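PDB 5JS4: phiAB6 tailspike from Unidentified phage, which probably recognises the exopolysaccharide of Acinetobacter baumannii and cuts it into fragments, working as a trimeric beta-helical phage tailspike. Local coordinates for residues Q289-K295 and T328-G334. Sequence-based numbering, arbitrary orientation.
Sequences QVDLKGK and TAFINCG
Val290 and Leu292 close round one side of the Phe330 ring: Val290 CB lies 3.7 Å from Phe330 CE1 and Leu292 CG 3.7 Å from Phe330 CD1, so the CD1-CE1 side of the ring, met obliquely, fits the hollow between them. Leu292 CD1 fills the dip beside Cys333, 3.6 Å from its CB. Phe263 and Cys267 of helix 260-268, which probably caps this end of the beta-helix as in related pectate lyase-like folds, and Ile355 of strand 353-358, the next in the sheet, enclose this apolar side at the first rung.

The other face is mixed. Ile331 CG1 sits between the backbone N and the carbonyl carbon (chi1 60°), against Asp291 CA, which leaves the CG2 branch against the flat face of the Gln289 amide, 3.5 Å from NE2. The extended Gln289 chain crosses Ile331 at about a right angle and gives NE2 to Thr328 O at 2.8 Å, in the carbonyl plane and almost straight (169°). Asp291 OD1 is gripped twice, from opposite faces of its carboxylate: by Asn332 ND2 at 2.9 Å and by Lys293 N at 3.0 Å, the latter an Asx turn.

Parallel backbone bonds join Val290 to Ala329 and Ile331, and Leu292 to Ile331. Within the type I' turn from Leu292 to Lys295, Gly294 N donates to Asn332 O at 2.8 Å, while Gly294 O bonds to Tyr309 of a second subunit. The chemistry thus divides by face: greasy surfaces seal the interior, whereas amides and a doubly held carboxylate, its charge probably eased by both donors, fix the outer side.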
ATOM      1  N   GLN A 289       5.281 -24.891  33.385  1.00 18.09           N
ATOM      2  CA  GLN A 289       5.201 -23.495  32.980  1.00 17.67           C
ATOM      3  C   GLN A 289       6.471 -22.758  33.385  1.00 17.57           C
ATOM      4  O   GLN A 289       7.013 -22.994  34.466  1.00 18.64           O
ATOM      5  CB  GLN A 289       3.988 -22.832  33.632  1.00 18.44           C
ATOM      6  CG  GLN A 289       3.756 -21.385  33.234  1.00 18.46           C
ATOM      7  CD  GLN A 289       2.505 -20.822  33.876  1.00 19.16           C
ATOM      8  OE1 GLN A 289       2.497 -20.510  35.068  1.00 21.97           O
ATOM      9  NE2 GLN A 289       1.437 -20.696  33.095  1.00 18.93           N
ATOM     10  N   VAL A 290       6.945 -21.885  32.501  1.00 16.72           N
ATOM     11  CA  VAL A 290       8.083 -21.022  32.784  1.00 16.28           C
ATOM     12  C   VAL A 290       7.581 -19.587  32.884  1.00 15.36           C
ATOM     13  O   VAL A 290       6.857 -19.114  32.010  1.00 15.12           O
ATOM     14  CB  VAL A 290       9.155 -21.129  31.680  1.00 16.75           C
ATOM     15  CG1 VAL A 290      10.256 -20.093  31.879  1.00 17.03           C
ATOM     16  CG2 VAL A 290       9.737 -22.535  31.650  1.00 17.70           C
ATOM     17  N   ASP A 291       7.956 -18.912  33.965  1.00 16.10           N
ATOM     18  CA  ASP A 291       7.683 -17.493  34.138  1.00 16.26           C
ATOM     19  C   ASP A 291       8.916 -16.734  33.663  1.00 15.04           C
ATOM     20  O   ASP A 291       9.963 -16.778  34.306  1.00 14.85           O
ATOM     21  CB  ASP A 291       7.382 -17.189  35.609  1.00 17.52           C
ATOM     22  CG  ASP A 291       6.927 -15.757  35.843  1.00 18.49           C
ATOM     23  OD1 ASP A 291       7.121 -14.894  34.961  1.00 18.38           O
ATOM     24  OD2 ASP A 291       6.374 -15.484  36.930  1.00 20.87           O
ATOM     25  N   LEU A 292       8.793 -16.049  32.526  1.00 14.47           N
ATOM     26  CA  LEU A 292       9.926 -15.343  31.926  1.00 13.91           C
ATOM     27  C   LEU A 292      10.366 -14.114  32.723  1.00 14.65           C
ATOM     28  O   LEU A 292      11.435 -13.565  32.468  1.00 15.03           O
ATOM     29  CB  LEU A 292       9.612 -14.947  30.476  1.00 13.37           C
ATOM     30  CG  LEU A 292       9.597 -16.108  29.475  1.00 13.86           C
ATOM     31  CD1 LEU A 292       8.949 -15.683  28.167  1.00 13.62           C
ATOM     32  CD2 LEU A 292      10.996 -16.649  29.217  1.00 14.30           C
ATOM     33  N   LYS A 293       9.540 -13.682  33.672  1.00 15.70           N
ATOM     34  CA  LYS A 293       9.874 -12.560  34.552  1.00 16.77           C
ATOM     35  C   LYS A 293      10.226 -11.303  33.754  1.00 16.39           C
ATOM     36  O   LYS A 293      11.125 -10.554  34.131  1.00 18.23           O
ATOM     37  CB  LYS A 293      11.039 -12.918  35.487  1.00 17.93           C
ATOM     38  CG  LYS A 293      10.847 -14.176  36.316  1.00 19.37           C
ATOM     39  CD  LYS A 293       9.746 -14.003  37.346  1.00 20.33           C
ATOM     40  CE  LYS A 293       9.725 -15.154  38.341  1.00 21.34           C
ATOM     41  NZ  LYS A 293      10.817 -15.061  39.354  1.00 22.10           N
ATOM     42  N   GLY A 294       9.526 -11.085  32.642  1.00 14.83           N
ATOM     43  CA  GLY A 294       9.736  -9.895  31.823  1.00 14.96           C
ATOM     44  C   GLY A 294      10.854 -10.012  30.805  1.00 15.04           C
ATOM     45  O   GLY A 294      11.114  -9.062  30.063  1.00 14.45           O
ATOM     46  N   LYS A 295      11.522 -11.161  30.756  1.00 14.67           N
ATOM     47  CA  LYS A 295      12.538 -11.383  29.736  1.00 14.76           C
ATOM     48  C   LYS A 295      11.876 -11.778  28.428  1.00 13.97           C
ATOM     49  O   LYS A 295      10.877 -12.488  28.413  1.00 14.41           O
ATOM     50  CB  LYS A 295      13.537 -12.453  30.171  1.00 16.16           C
ATOM     51  CG  LYS A 295      14.333 -12.036  31.394  1.00 17.13           C
ATOM     52  CD  LYS A 295      15.504 -12.958  31.649  1.00 18.47           C
ATOM     53  CE  LYS A 295      16.140 -12.673  32.995  1.00 17.20           C
ATOM     54  NZ  LYS A 295      16.828 -11.350  33.059  1.00 16.63           N
ATOM     55  N   THR A 328      -0.829 -21.529  29.697  1.00 18.08           N
ATOM     56  CA  THR A 328       0.177 -21.075  28.742  1.00 16.98           C
ATOM     57  C   THR A 328       1.566 -21.489  29.234  1.00 16.79           C
ATOM     58  O   THR A 328       1.888 -21.319  30.410  1.00 17.48           O
ATOM     59  CB  THR A 328       0.132 -19.551  28.541  1.00 17.45           C
ATOM     60  OG1 THR A 328      -1.225 -19.123  28.368  1.00 17.29           O
ATOM     61  CG2 THR A 328       0.943 -19.165  27.311  1.00 17.63           C
ATOM     62  N   ALA A 329       2.382 -22.024  28.328  1.00 16.24           N
ATOM     63  CA  ALA A 329       3.695 -22.577  28.684  1.00 16.13           C
ATOM     64  C   ALA A 329       4.661 -21.514  29.199  1.00 15.83           C
ATOM     65  O   ALA A 329       5.388 -21.742  30.165  1.00 15.09           O
ATOM     66  CB  ALA A 329       4.302 -23.307  27.496  1.00 16.70           C
ATOM     67  N   PHE A 330       4.671 -20.361  28.535  1.00 14.85           N
ATOM     68  CA  PHE A 330       5.492 -19.224  28.934  1.00 14.83           C
ATOM     69  C   PHE A 330       4.601 -18.045  29.299  1.00 14.55           C
ATOM     70  O   PHE A 330       3.742 -17.649  28.510  1.00 15.50           O
ATOM     71  CB  PHE A 330       6.405 -18.801  27.786  1.00 15.47           C
ATOM     72  CG  PHE A 330       7.592 -19.692  27.587  1.00 16.66           C
ATOM     73  CD1 PHE A 330       8.743 -19.513  28.338  1.00 17.54           C
ATOM     74  CD2 PHE A 330       7.574 -20.690  26.628  1.00 19.92           C
ATOM     75  CE1 PHE A 330       9.847 -20.322  28.151  1.00 18.05           C
ATOM     76  CE2 PHE A 330       8.677 -21.504  26.435  1.00 21.27           C
ATOM     77  CZ  PHE A 330       9.816 -21.317  27.197  1.00 19.75           C
ATOM     78  N   ILE A 331       4.812 -17.475  30.482  1.00 14.01           N
ATOM     79  CA  ILE A 331       4.093 -16.269  30.888  1.00 14.45           C
ATOM     80  C   ILE A 331       5.059 -15.107  31.107  1.00 13.86           C
ATOM     81  O   ILE A 331       6.265 -15.309  31.256  1.00 13.82           O
ATOM     82  CB  ILE A 331       3.221 -16.502  32.145  1.00 14.89           C
ATOM     83  CG1 ILE A 331       4.072 -16.935  33.349  1.00 14.98           C
ATOM     84  CG2 ILE A 331       2.147 -17.536  31.840  1.00 15.48           C
ATOM     85  CD1 ILE A 331       3.325 -16.910  34.670  1.00 15.37           C
ATOM     86  N   ASN A 332       4.511 -13.893  31.104  1.00 13.97           N
ATOM     87  CA  ASN A 332       5.265 -12.661  31.373  1.00 14.26           C
ATOM     88  C   ASN A 332       6.447 -12.447  30.434  1.00 13.62           C
ATOM     89  O   ASN A 332       7.526 -12.020  30.849  1.00 14.33           O
ATOM     90  CB  ASN A 332       5.725 -12.617  32.835  1.00 15.19           C
ATOM     91  CG  ASN A 332       4.562 -12.576  33.807  1.00 16.99           C
ATOM     92  OD1 ASN A 332       3.575 -11.877  33.580  1.00 17.48           O
ATOM     93  ND2 ASN A 332       4.677 -13.321  34.897  1.00 18.08           N
ATOM     94  N   CYS A 333       6.231 -12.734  29.157  1.00 13.05           N
ATOM     95  CA  CYS A 333       7.256 -12.508  28.155  1.00 12.87           C
ATOM     96  C   CYS A 333       7.534 -11.020  28.029  1.00 13.40           C
ATOM     97  O   CYS A 333       6.624 -10.201  28.135  1.00 15.11           O
ATOM     98  CB  CYS A 333       6.813 -13.065  26.806  1.00 12.67           C
ATOM     99  SG  CYS A 333       8.085 -12.995  25.529  1.00 13.59           S
ATOM    100  N   GLY A 334       8.798 -10.682  27.803  1.00 13.04           N
ATOM    101  CA  GLY A 334       9.203  -9.314  27.501  1.00 13.39           C
ATOM    102  C   GLY A 334       8.824  -8.919  26.083  1.00 13.38           C
ATOM    103  O   GLY A 334       8.055  -9.616  25.424  1.00 13.90           O
TER